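Local structure of endoglucanase (Clostridium thermocellum, 2E4T) at residues A[71-76]-A[81-86]; A[478-483]-A[487-492]. The protein hydrolyses internal beta-1,4-glucosidic bonds of cellulose, and probably of xyloglucan, as the family 44 endoglucanase module of a larger multidomain enzyme. One frame throughout, in Å; residues are numbered along the deposited sequence. Where two conformers were deposited one is given.

Contact 1. Residues A[71-76]-A[81-86]; sequences YLLEDG and GEWSTP
Helix 71-75 and the segment 81-86, which leaves a 3-10 turn at Glu-82, come closest at Leu-73 and Trp-83, whose CA atoms lie 6.7 Å apart, 81-86 making a type I beta turn from Glu-82 to Thr-85. Leu-73 lies over one face of the indole. Its CB sits 3.8 Å from the centroid of the five-membered ring of Trp-83, 17° off the ring normal, a CH-pi contact. Both methyls join in: Leu-73 CD2 meets Trp-83 CD1 at 3.7 Å, and Leu-73 CD1 lies 3.8 Å from Trp-83 CG, so the leucine spans the pyrrole part of the ring from NE1 to CD2. The contact packs a short helix against the loop leading to helix 88-99, within the family 44 TIM-barrel region; Leu-73 also touches Ser-88 and Val-89 of that helix. Farther out on the indole, Glu-74 passes obliquely, its CG 3.8 Å from Trp-83 CZ2. Its chain runs extended beyond CG, and the carboxylate bonds through OE2 to Thr-70 OG1, so that the CG methylene is what meets the ring. Trp-83 NE1 donates to Val-78 O in the intervening loop, a bond that, with Leu-73 over the face, limits the rotation of the indole.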
loop_
_atom_site.group_PDB
_atom_site.type_symbol
_atom_site.label_atom_id
_atom_site.label_comp_id
_atom_site.label_asym_id
_atom_site.label_seq_id
_atom_site.Cartn_x
_atom_site.Cartn_y
_atom_site.Cartn_z
ATOM N N TYR A 71 8.571 12.845 -18.446
ATOM C CA TYR A 71 9.036 12.549 -17.089
ATOM C C TYR A 71 9.013 11.075 -16.752
ATOM O O TYR A 71 9.955 10.563 -16.117
ATOM C CB TYR A 71 8.182 13.323 -16.066
ATOM C CG TYR A 71 8.499 12.939 -14.621
ATOM C CD1 TYR A 71 9.599 13.487 -13.973
ATOM C CD2 TYR A 71 7.754 11.995 -13.932
ATOM C CE1 TYR A 71 9.921 13.093 -12.659
ATOM C CE2 TYR A 71 8.036 11.621 -12.612
ATOM C CZ TYR A 71 9.090 12.194 -11.978
ATOM O OH TYR A 71 9.402 11.846 -10.678
ATOM N N LEU A 72 7.930 10.340 -17.080
ATOM C CA LEU A 72 7.869 8.951 -16.622
ATOM C C LEU A 72 8.894 8.077 -17.359
ATOM O O LEU A 72 9.358 7.076 -16.790
ATOM C CB LEU A 72 6.469 8.363 -16.723
ATOM C CG LEU A 72 5.481 8.901 -15.715
ATOM C CD1 LEU A 72 4.097 8.355 -15.997
ATOM C CD2 LEU A 72 5.918 8.550 -14.261
ATOM N N LEU A 73 9.208 8.395 -18.621
ATOM C CA LEU A 73 10.262 7.709 -19.340
ATOM C C LEU A 73 11.615 7.894 -18.642
ATOM O O LEU A 73 12.402 6.968 -18.441
ATOM C CB LEU A 73 10.347 8.209 -20.787
ATOM C CG LEU A 73 9.181 7.782 -21.666
ATOM C CD1 LEU A 73 9.065 8.733 -22.886
ATOM C CD2 LEU A 73 9.332 6.335 -22.082
ATOM N N GLU A 74 11.907 9.154 -18.284
ATOM C CA GLU A 74 13.164 9.495 -17.654
ATOM C C GLU A 74 13.247 8.920 -16.241
ATOM O O GLU A 74 14.215 8.208 -15.903
ATOM C CB GLU A 74 13.305 11.023 -17.631
ATOM C CG GLU A 74 13.429 11.590 -18.985
ATOM C CD GLU A 74 13.322 13.105 -18.890
ATOM O OE1 GLU A 74 14.105 13.732 -18.131
ATOM O OE2 GLU A 74 12.462 13.724 -19.547
ATOM N N ASP A 75 12.235 9.166 -15.431
ATOM C CA ASP A 75 12.258 8.704 -14.044
ATOM C C ASP A 75 12.261 7.192 -13.933
ATOM O O ASP A 75 12.860 6.640 -12.981
ATOM C CB ASP A 75 11.091 9.253 -13.268
ATOM C CG ASP A 75 11.191 8.910 -11.789
ATOM O OD1 ASP A 75 12.074 9.492 -11.125
ATOM O OD2 ASP A 75 10.459 8.053 -11.282
ATOM N N GLY A 76 11.601 6.513 -14.882
ATOM C CA GLY A 76 11.586 5.060 -14.853
ATOM C C GLY A 76 12.827 4.427 -15.426
ATOM O O GLY A 76 12.945 3.181 -15.379
ATOM N N GLY A 81 15.932 4.411 -26.843
ATOM C CA GLY A 81 15.509 3.651 -28.021
ATOM C C GLY A 81 14.109 3.054 -27.886
ATOM O O GLY A 81 13.548 2.626 -28.885
ATOM N N GLU A 82 13.553 3.043 -26.670
ATOM C CA GLU A 82 12.223 2.518 -26.413
ATOM C C GLU A 82 11.218 3.614 -26.103
ATOM O O GLU A 82 10.064 3.302 -25.768
ATOM C CB GLU A 82 12.283 1.543 -25.239
ATOM C CG GLU A 82 13.124 0.277 -25.585
ATOM C CD GLU A 82 12.550 -0.512 -26.790
ATOM O OE1 GLU A 82 13.366 -0.923 -27.640
ATOM O OE2 GLU A 82 11.297 -0.677 -26.936
ATOM N N TRP A 83 11.592 4.902 -26.196
ATOM C CA TRP A 83 10.669 5.968 -25.821
ATOM C C TRP A 83 9.404 5.974 -26.668
ATOM O O TRP A 83 8.371 6.384 -26.163
ATOM C CB TRP A 83 11.359 7.316 -25.847
ATOM C CG TRP A 83 12.214 7.562 -24.640
ATOM C CD1 TRP A 83 12.669 6.627 -23.751
ATOM C CD2 TRP A 83 12.668 8.830 -24.182
ATOM N NE1 TRP A 83 13.379 7.262 -22.708
ATOM C CE2 TRP A 83 13.384 8.610 -22.978
ATOM C CE3 TRP A 83 12.535 10.141 -24.686
ATOM C CZ2 TRP A 83 13.925 9.656 -22.250
ATOM C CZ3 TRP A 83 13.070 11.166 -23.987
ATOM C CH2 TRP A 83 13.776 10.925 -22.783
ATOM N N SER A 84 9.476 5.554 -27.930
ATOM C CA SER A 84 8.283 5.541 -28.755
ATOM C C SER A 84 7.629 4.160 -28.798
ATOM O O SER A 84 6.644 3.999 -29.499
ATOM C CB SER A 84 8.615 5.960 -30.193
ATOM O OG SER A 84 9.539 5.036 -30.737
ATOM N N THR A 85 8.109 3.166 -28.024
ATOM C CA THR A 85 7.470 1.865 -28.017
ATOM C C THR A 85 6.286 1.902 -27.072
ATOM O O THR A 85 6.428 2.390 -25.907
ATOM C CB THR A 85 8.436 0.786 -27.586
ATOM O OG1 THR A 85 9.552 0.827 -28.454
ATOM C CG2 THR A 85 7.848 -0.610 -27.557
ATOM N N PRO A 86 5.097 1.465 -27.501
ATOM C CA PRO A 86 3.926 1.494 -26.618
ATOM C C PRO A 86 4.238 0.859 -25.263
ATOM O O PRO A 86 4.880 -0.197 -25.174
ATOM C CB PRO A 86 2.842 0.723 -27.373
ATOM C CG PRO A 86 3.241 0.975 -28.849
ATOM C CD PRO A 86 4.777 0.892 -28.829
#

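Contact 2. Residues A[478-483]-A[487-492]; sequences AFDRGS and TQRTPI
A beta hairpin, strands 474-480 and 486-492 at one edge of the mixed beta sheet, is closed here by the antiparallel hydrogen-bonded pair Ala-478 and Thr-487. Ala-478 N donates to Thr-487 O and Thr-487 N to Ala-478 O, each at 3.0 Å. Backbone pairing continues from Arg-489 to Val-476, while the side chain of Arg-489 reaches back toward the turn. Bent at its second torsion (chi2 -57°), it folds over Ala-478, whose CB lies 3.7 Å above the centre of the guanidinium plane. From there the group meets Asp-480 end-on: NH2 and NH1 of Arg-489 both bond to OD2 of Asp-480, at 3.0 and 3.2 Å, in a salt bridge. OD2 lies near the guanidinium plane, while the carboxylate is turned 65° to it. Arg-489 NE donates to Thr-487 O at 3.2 Å, reaching it from the face opposite Ala-478 N, and more weakly to Thr-487 OG1. The other carboxylate oxygen, OD1 of Asp-480, weakly accepts Gly-482 N and Ser-483 N in the type I turn from Asp-480 to Ser-483. Bonds at NE, NH1 and NH2 thus fix the rotation of the guanidinium, and its charge would probably stabilise the ionised form of Asp-480, coupling the turn to the second strand.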
loop_
_atom_site.group_PDB
_atom_site.type_symbol
_atom_site.label_atom_id
_atom_site.label_comp_id
_atom_site.label_asym_id
_atom_site.label_seq_id
_atom_site.Cartn_x
_atom_site.Cartn_y
_atom_site.Cartn_z
ATOM N N ALA A 478 18.668 -7.615 14.250
ATOM C CA ALA A 478 18.061 -6.387 14.783
ATOM C C ALA A 478 18.658 -5.159 14.117
ATOM O O ALA A 478 19.768 -5.178 13.582
ATOM C CB ALA A 478 18.258 -6.290 16.304
ATOM N N PHE A 479 17.879 -4.065 14.205
ATOM C CA PHE A 479 18.407 -2.730 13.932
ATOM C C PHE A 479 18.042 -1.806 15.101
ATOM O O PHE A 479 17.193 -2.101 15.950
ATOM C CB PHE A 479 17.941 -2.155 12.573
ATOM C CG PHE A 479 16.448 -1.905 12.449
ATOM C CD1 PHE A 479 15.870 -0.736 12.936
ATOM C CD2 PHE A 479 15.618 -2.831 11.801
ATOM C CE1 PHE A 479 14.529 -0.479 12.755
ATOM C CE2 PHE A 479 14.274 -2.564 11.609
ATOM C CZ PHE A 479 13.715 -1.373 12.068
ATOM N N ASP A 480 18.769 -0.669 15.167
ATOM C CA ASP A 480 18.688 0.193 16.340
ATOM C C ASP A 480 19.282 1.566 15.938
ATOM O O ASP A 480 19.581 1.792 14.758
ATOM C CB ASP A 480 19.371 -0.441 17.557
ATOM C CG ASP A 480 20.800 -0.830 17.248
ATOM O OD1 ASP A 480 21.496 -0.102 16.473
ATOM O OD2 ASP A 480 21.247 -1.865 17.817
ATOM N N ARG A 481 19.469 2.458 16.899
ATOM C CA ARG A 481 20.025 3.798 16.572
ATOM C C ARG A 481 21.438 3.715 16.059
ATOM O O ARG A 481 21.892 4.644 15.361
ATOM C CB ARG A 481 19.929 4.715 17.777
ATOM C CG ARG A 481 18.540 5.258 17.909
ATOM C CD ARG A 481 18.307 5.995 19.175
ATOM N NE ARG A 481 18.360 5.101 20.329
ATOM C CZ ARG A 481 18.156 5.486 21.584
ATOM N NH1 ARG A 481 17.900 6.786 21.841
ATOM N NH2 ARG A 481 18.246 4.611 22.570
ATOM N N GLY A 482 22.182 2.700 16.436
ATOM C CA GLY A 482 23.559 2.597 15.953
ATOM C C GLY A 482 23.649 2.419 14.450
ATOM O O GLY A 482 24.617 2.882 13.802
ATOM N N SER A 483 22.708 1.691 13.843
ATOM C CA SER A 483 22.713 1.490 12.410
ATOM C C SER A 483 21.356 0.995 11.950
ATOM O O SER A 483 20.731 0.134 12.606
ATOM C CB SER A 483 23.752 0.435 12.050
ATOM O OG SER A 483 23.821 0.230 10.650
ATOM N N THR A 487 21.705 -6.450 11.706
ATOM C CA THR A 487 22.854 -7.273 12.035
ATOM C C THR A 487 22.401 -8.406 12.946
ATOM O O THR A 487 21.517 -8.274 13.786
ATOM C CB THR A 487 23.952 -6.427 12.683
ATOM O OG1 THR A 487 23.396 -5.845 13.851
ATOM C CG2 THR A 487 24.481 -5.390 11.725
ATOM N N GLN A 488 23.098 -9.530 12.809
ATOM C CA GLN A 488 22.828 -10.702 13.635
ATOM C C GLN A 488 23.403 -10.444 15.024
ATOM O O GLN A 488 24.531 -9.927 15.172
ATOM C CB GLN A 488 23.422 -11.980 13.007
ATOM C CG GLN A 488 22.906 -13.216 13.695
ATOM C CD GLN A 488 23.278 -14.477 13.013
ATOM O OE1 GLN A 488 23.959 -14.516 11.974
ATOM N NE2 GLN A 488 22.845 -15.581 13.620
ATOM N N ARG A 489 22.638 -10.844 16.030
ATOM C CA ARG A 489 22.997 -10.638 17.429
ATOM C C ARG A 489 23.219 -11.990 18.110
ATOM O O ARG A 489 22.979 -13.050 17.536
ATOM C CB ARG A 489 21.866 -9.873 18.139
ATOM C CG ARG A 489 21.406 -8.607 17.406
ATOM C CD ARG A 489 22.518 -7.611 17.140
ATOM N NE ARG A 489 22.108 -6.438 16.339
ATOM C CZ ARG A 489 21.833 -5.243 16.850
ATOM N NH1 ARG A 489 21.794 -5.040 18.193
ATOM N NH2 ARG A 489 21.536 -4.252 16.032
ATOM N N THR A 490 23.668 -11.956 19.366
ATOM C CA THR A 490 23.940 -13.208 20.071
ATOM C C THR A 490 22.645 -14.023 20.184
ATOM O O THR A 490 21.608 -13.478 20.585
ATOM C CB THR A 490 24.459 -12.883 21.478
ATOM O OG1 THR A 490 25.613 -12.058 21.297
ATOM C CG2 THR A 490 24.807 -14.143 22.238
ATOM N N PRO A 491 22.681 -15.331 19.898
ATOM C CA PRO A 491 21.435 -16.101 19.979
ATOM C C PRO A 491 20.994 -16.284 21.431
ATOM O O PRO A 491 21.816 -16.382 22.353
ATOM C CB PRO A 491 21.823 -17.452 19.432
ATOM C CG PRO A 491 23.292 -17.567 19.723
ATOM C CD PRO A 491 23.797 -16.122 19.380
ATOM N N ILE A 492 19.671 -16.415 21.587
ATOM C CA ILE A 492 19.005 -16.769 22.854
ATOM C C ILE A 492 19.138 -18.284 23.014
ATOM O O ILE A 492 18.782 -19.046 22.092
ATOM C CB ILE A 492 17.532 -16.377 22.754
ATOM C CG1 ILE A 492 17.386 -14.855 22.670
ATOM C CG2 ILE A 492 16.684 -16.995 23.879
ATOM C CD1 ILE A 492 16.058 -14.394 22.083
#

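Overall arrangement
From the N terminus the chain lays down strand 8-22 of the mixed sheet, then the first barrel strands, 26-30 and 40-43. Contact 1 follows, closing a four-residue loop and joining helix 71-75 to the segment entering helix 88-99. The chain then runs through the other six strands of the barrel and returns to the mixed sheet, where contact 2 closes the hairpin of 474-480 and 486-492, the latter an outermost strand. Phe-479 beside it packs on helix 398-408, which follows the last barrel strand, so the sheet meets the barrel domain there. The contacts are in series, neither nested nor crossed; the centres of contact 1 and contact 2 lie about 42 Å apart, and the two do not touch.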